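Local coordinates for protein lactaldehyde dehydrogenase (Methanocaldococcus jannaschii, PDB 3PQA) that oxidises lactaldehyde to lactate with NAD, which it prefers to NADP, as a step in coenzyme F420 biosynthesis, at residues E38-A43 with D206-N211; N215-T220 with E227-K232. One frame throughout, in Å; residues are numbered along the deposited sequence.

In the fold
Both contacts lie in the nucleotide-binding part of an aldehyde dehydrogenase, and their centres are about 13 Å apart. Along the chain, helix 201-210 of interaction 1 is followed, after a short loop, by strand 216-220 of interaction 2. They also touch: I217 CD1 packs 3.4 Å from I208 O, and D206 OD1 forms a salt bridge of 2.9 Å with K232 NZ. Interaction 2 is the nearer to the cofactor site. The side chain of F219 comes within about 3 Å of that of V225, a probable NAD-binding residue, and about 7 Å of that of E241, a probable active-site residue. The side chains of I208 and V225 are about 11 Å apart.

Interaction 1 (E38-A43 with D206-N211); sequences EAIDTA and DEIVVN
I40 packs on N211 in a small, buried helix-to-helix contact, where helix 33-44 meets the C-terminal end of helix 201-210. No direct hydrogen bond joins the two segments. Both I40 branches lie over one face of the N211 amide, with I40 CG2 3.6 Å from N211 OD1 and I40 CD1 3.7 Å from N211 ND2. The extended CG1-CD1 arm (chi2 165°) carries CD1 on to the helix itself, 4.2 Å from I208 CA.

N211 is the first residue past the helical turns, and its amide makes three hydrogen bonds. ND2 donates to E207 OE2 at 2.9 Å. The oxygen accepts through its anti lone pair and lies 26° out of the N211 amide plane. A water accepts from ND2 at 2.8 Å and donates to D41 OD1 at 2.7 Å, so it links helix 33-44 to the residue that follows helix 201-210. OD1 accepts from the backbone N of K213. These bonds fix the rotation of the amide that I40 rests on.

E207 also forms a salt bridge with R33, at the start of helix 33-44. I40 further touches V162 on strand 160-165, while on helix 201-210 V209 packs against I229 of helix 223-232.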
# COMPACT_ATOMS: atom_id res chain seq x y z
N GLU B 38 28.74 25.20 15.87
CA GLU B 38 27.98 25.46 17.10
C GLU B 38 26.48 25.27 16.91
O GLU B 38 25.82 24.71 17.77
CB GLU B 38 28.25 26.87 17.63
CG GLU B 38 29.64 27.09 18.16
CD GLU B 38 29.86 28.54 18.56
OE1 GLU B 38 31.02 29.01 18.49
OE2 GLU B 38 28.87 29.22 18.94
N ALA B 39 25.96 25.75 15.80
CA ALA B 39 24.54 25.56 15.48
C ALA B 39 24.19 24.08 15.37
O ALA B 39 23.11 23.67 15.79
CB ALA B 39 24.18 26.28 14.20
N ILE B 40 25.10 23.28 14.83
CA ILE B 40 24.86 21.84 14.66
C ILE B 40 24.94 21.13 16.03
O ILE B 40 24.11 20.27 16.34
CB ILE B 40 25.82 21.21 13.62
CG1 ILE B 40 25.43 21.68 12.21
CG2 ILE B 40 25.84 19.68 13.71
CD1 ILE B 40 26.50 21.42 11.16
N ASP B 41 25.93 21.51 16.84
CA ASP B 41 26.08 20.98 18.20
C ASP B 41 24.84 21.25 19.02
O ASP B 41 24.38 20.38 19.75
CB ASP B 41 27.27 21.63 18.92
CG ASP B 41 28.59 21.16 18.39
OD1 ASP B 41 28.64 20.08 17.76
OD2 ASP B 41 29.60 21.87 18.60
N THR B 42 24.33 22.47 18.92
CA THR B 42 23.11 22.86 19.62
C THR B 42 21.86 22.13 19.11
O THR B 42 21.08 21.63 19.93
CB THR B 42 22.94 24.40 19.64
OG1 THR B 42 24.08 24.98 20.28
CG2 THR B 42 21.72 24.80 20.43
N ALA B 43 21.70 22.01 17.79
CA ALA B 43 20.64 21.21 17.18
C ALA B 43 20.63 19.77 17.71
O ALA B 43 19.55 19.21 17.99
CB ALA B 43 20.78 21.22 15.64
N ASP B 206 28.97 23.64 3.13
CA ASP B 206 30.03 22.63 3.26
C ASP B 206 30.08 21.99 4.65
O ASP B 206 30.25 20.77 4.77
CB ASP B 206 31.39 23.24 2.91
CG ASP B 206 32.49 22.21 2.90
OD1 ASP B 206 32.54 21.41 1.93
OD2 ASP B 206 33.30 22.18 3.85
N GLU B 207 29.96 22.81 5.70
CA GLU B 207 29.99 22.29 7.07
C GLU B 207 28.80 21.36 7.35
O GLU B 207 28.97 20.35 8.01
CB GLU B 207 30.07 23.41 8.12
CG GLU B 207 30.23 22.90 9.56
CD GLU B 207 31.43 21.97 9.74
OE1 GLU B 207 32.46 22.17 9.07
OE2 GLU B 207 31.35 21.04 10.57
N ILE B 208 27.62 21.68 6.82
CA ILE B 208 26.45 20.83 6.99
C ILE B 208 26.66 19.46 6.33
O ILE B 208 26.31 18.42 6.90
CB ILE B 208 25.17 21.50 6.42
CG1 ILE B 208 24.79 22.72 7.28
CG2 ILE B 208 24.01 20.50 6.35
CD1 ILE B 208 23.59 23.51 6.76
N VAL B 209 27.27 19.48 5.15
CA VAL B 209 27.56 18.26 4.39
C VAL B 209 28.58 17.37 5.08
O VAL B 209 28.39 16.15 5.17
CB VAL B 209 28.03 18.59 2.95
CG1 VAL B 209 28.52 17.36 2.21
CG2 VAL B 209 26.90 19.25 2.16
N VAL B 210 29.66 17.97 5.58
CA VAL B 210 30.78 17.22 6.16
C VAL B 210 30.63 16.86 7.64
O VAL B 210 31.22 15.87 8.10
CB VAL B 210 32.17 17.92 5.92
CG1 VAL B 210 32.42 18.14 4.43
CG2 VAL B 210 32.29 19.23 6.73
N ASN B 211 29.86 17.64 8.39
CA ASN B 211 29.73 17.44 9.84
C ASN B 211 29.17 16.06 10.20
O ASN B 211 28.08 15.70 9.75
CB ASN B 211 28.86 18.52 10.47
CG ASN B 211 29.02 18.60 11.97
OD1 ASN B 211 28.67 17.66 12.70
ND2 ASN B 211 29.54 19.73 12.44
O HOH W 1 29.47 20.30 15.21

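Interaction 2 (N215-T220 with E227-K232)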
# COMPACT_ATOMS: atom_id res chain seq x y z
N ASN B 215 22.80 13.74 10.06
CA ASN B 215 22.44 12.35 9.72
C ASN B 215 22.03 12.14 8.27
O ASN B 215 22.10 11.02 7.73
CB ASN B 215 21.34 11.86 10.67
CG ASN B 215 21.82 11.80 12.12
OD1 ASN B 215 21.42 12.61 12.95
ND2 ASN B 215 22.71 10.86 12.41
N MET B 216 21.58 13.22 7.65
CA MET B 216 21.05 13.17 6.29
C MET B 216 21.25 14.51 5.61
O MET B 216 21.10 15.56 6.25
CB MET B 216 19.57 12.79 6.30
CG MET B 216 18.87 13.00 4.97
SD MET B 216 17.35 12.09 4.84
CE MET B 216 16.89 12.56 3.15
N ILE B 217 21.59 14.47 4.33
CA ILE B 217 21.69 15.67 3.50
C ILE B 217 20.61 15.60 2.44
O ILE B 217 20.45 14.57 1.77
CB ILE B 217 23.09 15.81 2.81
CG1 ILE B 217 24.21 15.86 3.85
CG2 ILE B 217 23.13 17.03 1.87
CD1 ILE B 217 24.05 16.96 4.88
N SER B 218 19.85 16.68 2.34
CA SER B 218 18.90 16.85 1.27
C SER B 218 19.23 18.17 0.59
O SER B 218 19.05 19.25 1.17
CB SER B 218 17.48 16.91 1.81
OG SER B 218 16.54 17.00 0.76
N PHE B 219 19.71 18.05 -0.65
CA PHE B 219 20.24 19.18 -1.41
C PHE B 219 19.49 19.31 -2.71
O PHE B 219 19.26 18.30 -3.40
CB PHE B 219 21.73 18.97 -1.73
CG PHE B 219 22.29 19.95 -2.73
CD1 PHE B 219 22.74 21.19 -2.32
CD2 PHE B 219 22.37 19.62 -4.09
CE1 PHE B 219 23.26 22.11 -3.23
CE2 PHE B 219 22.90 20.54 -5.01
CZ PHE B 219 23.34 21.79 -4.57
N THR B 220 19.09 20.54 -3.05
CA THR B 220 18.52 20.87 -4.36
C THR B 220 19.38 21.98 -4.97
O THR B 220 19.61 23.00 -4.32
CB THR B 220 17.03 21.31 -4.25
OG1 THR B 220 16.27 20.27 -3.63
CG2 THR B 220 16.40 21.60 -5.63
N GLU B 227 27.25 16.25 -7.22
CA GLU B 227 28.30 15.25 -7.39
C GLU B 227 29.36 15.37 -6.28
O GLU B 227 29.78 14.37 -5.69
CB GLU B 227 28.93 15.37 -8.79
CG GLU B 227 30.12 14.42 -9.02
CD GLU B 227 29.89 13.41 -10.13
OE1 GLU B 227 29.35 13.79 -11.19
OE2 GLU B 227 30.30 12.23 -9.96
N LEU B 228 29.78 16.60 -5.98
CA LEU B 228 30.74 16.85 -4.90
C LEU B 228 30.19 16.44 -3.53
O LEU B 228 30.92 15.93 -2.69
CB LEU B 228 31.20 18.32 -4.90
CG LEU B 228 32.59 18.63 -4.35
CD1 LEU B 228 33.61 18.59 -5.48
CD2 LEU B 228 32.61 20.00 -3.69
N ILE B 229 28.89 16.65 -3.31
CA ILE B 229 28.26 16.19 -2.07
C ILE B 229 28.45 14.68 -1.90
O ILE B 229 28.85 14.23 -0.81
CB ILE B 229 26.77 16.63 -1.95
CG1 ILE B 229 26.70 18.15 -1.76
CG2 ILE B 229 26.06 15.91 -0.81
CD1 ILE B 229 25.29 18.72 -1.79
N THR B 230 28.21 13.90 -2.97
CA THR B 230 28.41 12.43 -2.90
C THR B 230 29.83 12.04 -2.48
O THR B 230 30.03 10.99 -1.85
CB THR B 230 27.98 11.66 -4.20
OG1 THR B 230 28.88 11.94 -5.27
CG2 THR B 230 26.57 12.03 -4.62
N LYS B 231 30.81 12.90 -2.79
CA LYS B 231 32.22 12.64 -2.47
C LYS B 231 32.64 13.14 -1.08
O LYS B 231 33.71 12.77 -0.58
CB LYS B 231 33.16 13.23 -3.54
CG LYS B 231 32.87 12.74 -4.95
CD LYS B 231 33.85 13.35 -5.96
CE LYS B 231 33.35 13.20 -7.39
NZ LYS B 231 32.90 11.80 -7.72
N LYS B 232 31.81 13.97 -0.45
CA LYS B 232 32.19 14.61 0.81
C LYS B 232 31.28 14.27 2.00
O LYS B 232 31.67 14.49 3.15
CB LYS B 232 32.23 16.13 0.65
CG LYS B 232 33.43 16.66 -0.11
CD LYS B 232 33.28 18.16 -0.36
CE LYS B 232 33.32 18.97 0.94
NZ LYS B 232 34.67 19.47 1.35
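The first strand and the helix of a beta-alpha-beta unit meet here, in the Rossmann-like nucleotide-binding domain of the aldehyde dehydrogenase family. The unit runs from strand 216-220 through helix 223-232 to strand 237-241. The turn and helix start between the two segments contain G221 to G226, which probably bind NAD. The contact is a buried, wholly apolar one, and no hydrogen bond crosses it.

I229 is the one helix residue that reaches the strand. Its CD1 methyl sits over a face of the F219 ring in a CH-pi contact. The methyl is 3.8 Å from the ring centroid and 28° off the ring normal. It is therefore displaced toward the side of the ring attached to the chain, and its closest atom is F219 CG at 3.4 Å. The CG of F219 is anti to the backbone N (chi1 169°), which brings the ring face under this methyl. The other branch of I229 meets I217, the strand residue two before F219, which also points toward the helix: I229 CG2 lies 4.1 Å from I217 CG2. S218, between the two, points away from the helix, as expected from strand alternation.

On the helix, T230 bonds back to the preceding turn: its OG1 donates to E227 O at 2.6 Å. Nearby, K231 NZ and E227 OE2 form a weak, long salt bridge of 3.5 Å.

Strand 216-220 lies in the sheet between parallel strands 122-138 and 237-241, and F219 touches I137 and L240 on them. Helix 201-210 packs on the same side of the strand as helix 223-232. E227 and T230 of helix 223-232 pack on F235 and G234 of a second subunit, respectively.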